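Local coordinates for possible exported protein (Mycobacterium tuberculosis, PDB 3MAY), which binds heme outside the cell and delivers it to membrane proteins as part of a mycobacterial heme-iron acquisition system, at residues 42-46 with 47-51. Residues are numbered along the deposited sequence; the frame is centred on the assembly and turned at random.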
loop_
_atom_site.group_PDB
_atom_site.type_symbol
_atom_site.label_atom_id
_atom_site.label_comp_id
_atom_site.label_asym_id
_atom_site.label_seq_id
_atom_site.Cartn_x
_atom_site.Cartn_y
_atom_site.Cartn_z
ATOM N N GLN C 42 15.672 1.409 2.692
ATOM C CA GLN C 42 15.621 2.146 1.452
ATOM C C GLN C 42 14.215 2.677 1.235
ATOM O O GLN C 42 13.960 3.322 0.236
ATOM C CB GLN C 42 16.075 1.249 0.298
ATOM C CG GLN C 42 17.555 0.876 0.354
ATOM C CD GLN C 42 17.986 -0.187 -0.691
ATOM O OE1 GLN C 42 17.166 -0.908 -1.266
ATOM N NE2 GLN C 42 19.287 -0.312 -0.888
ATOM N N GLN C 43 13.312 2.408 2.179
ATOM C CA GLN C 43 11.968 3.016 2.202
ATOM C C GLN C 43 10.973 2.390 1.204
ATOM O O GLN C 43 10.130 3.069 0.639
ATOM C CB GLN C 43 12.081 4.538 1.957
ATOM C CG GLN C 43 12.654 5.310 3.123
ATOM C CD GLN C 43 11.572 5.800 4.059
ATOM O OE1 GLN C 43 11.725 6.841 4.708
ATOM N NE2 GLN C 43 10.454 5.086 4.103
ATOM N N VAL C 44 11.067 1.078 1.006
ATOM C CA VAL C 44 10.355 0.405 -0.099
ATOM C C VAL C 44 10.625 1.101 -1.439
ATOM O O VAL C 44 9.709 1.535 -2.135
ATOM C CB VAL C 44 8.827 0.247 0.147
ATOM C CG1 VAL C 44 8.291 -0.935 -0.665
ATOM C CG2 VAL C 44 8.550 0.008 1.638
ATOM N N GLY C 45 11.909 1.201 -1.778
ATOM C CA GLY C 45 12.336 1.685 -3.079
ATOM C C GLY C 45 12.102 0.664 -4.180
ATOM O O GLY C 45 11.975 -0.538 -3.925
ATOM N N PRO C 46 12.035 1.136 -5.428
ATOM C CA PRO C 46 12.018 0.215 -6.566
ATOM C C PRO C 46 13.139 -0.852 -6.516
ATOM O O PRO C 46 12.879 -2.030 -6.755
ATOM C CB PRO C 46 12.181 1.154 -7.752
ATOM C CG PRO C 46 11.574 2.416 -7.284
ATOM C CD PRO C 46 11.774 2.524 -5.829
ATOM N N GLY C 47 14.356 -0.459 -6.155
ATOM C CA GLY C 47 15.502 -1.386 -6.188
ATOM C C GLY C 47 15.438 -2.553 -5.201
ATOM O O GLY C 47 15.642 -3.721 -5.553
ATOM N N SER C 48 15.208 -2.210 -3.942
ATOM C CA SER C 48 14.886 -3.154 -2.894
ATOM C C SER C 48 13.848 -4.214 -3.312
ATOM O O SER C 48 13.897 -5.385 -2.849
ATOM C CB SER C 48 14.337 -2.362 -1.705
ATOM O OG SER C 48 13.067 -1.767 -1.982
ATOM N N VAL C 49 12.905 -3.804 -4.165
ATOM C CA VAL C 49 11.844 -4.700 -4.587
ATOM C C VAL C 49 12.289 -5.709 -5.637
ATOM O O VAL C 49 11.962 -6.888 -5.556
ATOM C CB VAL C 49 10.662 -3.914 -5.005
ATOM C CG1 VAL C 49 9.673 -4.787 -5.798
ATOM C CG2 VAL C 49 10.061 -3.322 -3.730
ATOM N N ALA C 50 13.090 -5.239 -6.582
ATOM C CA ALA C 50 13.793 -6.104 -7.478
ATOM C C ALA C 50 14.695 -7.052 -6.704
ATOM O O ALA C 50 14.910 -8.179 -7.146
ATOM C CB ALA C 50 14.614 -5.272 -8.512
ATOM N N SER C 51 15.245 -6.604 -5.577
ATOM C CA SER C 51 16.116 -7.501 -4.771
ATOM C C SER C 51 15.295 -8.496 -4.057
ATOM O O SER C 51 15.684 -9.613 -3.973
ATOM C CB SER C 51 17.025 -6.780 -3.779
ATOM O OG SER C 51 16.809 -5.394 -3.852
#
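Ser-48 turns its hydroxyl back onto the carbonyl of Gly-45, OG making a 2.5 Å hydrogen bond to Gly-45 O. With chi1 at 68°, OG sits between the backbone N and the carbonyl carbon of its own residue, which swings it toward the start of the helix; it approaches that carbonyl from outside its plane, tilted by 24°. The same Gly-45 oxygen takes a second, weak bond from the amide of Val-49, and CG2 of Val-49 touches Gly-45 O at 3.4 Å, on the other side of the carbonyl plane from the hydroxyl. On the far side of the Ser-48 methylene from OG, the extended Gln-42 chain brings OE1 to 3.2 Å from Ser-48 CB, a van der Waals touch. Val-44 CG1 and Val-49 CG2 meet loosely, while the side chains of Val-44 and Ser-48 both rest on Val-39 of the preceding helix. Pro-46 opens the first turn: its carbonyl receives the amide of Ala-50 nearly straight, at 165°, and its ring packs on Gly-91 of a second subunit. Gln-43, with positive phi, is the C-prime residue of the Schellman motif ending helix 30-41; Gly-45 then N-caps helix 46-57, a short interhelical loop in this all-helical heme-binding fold.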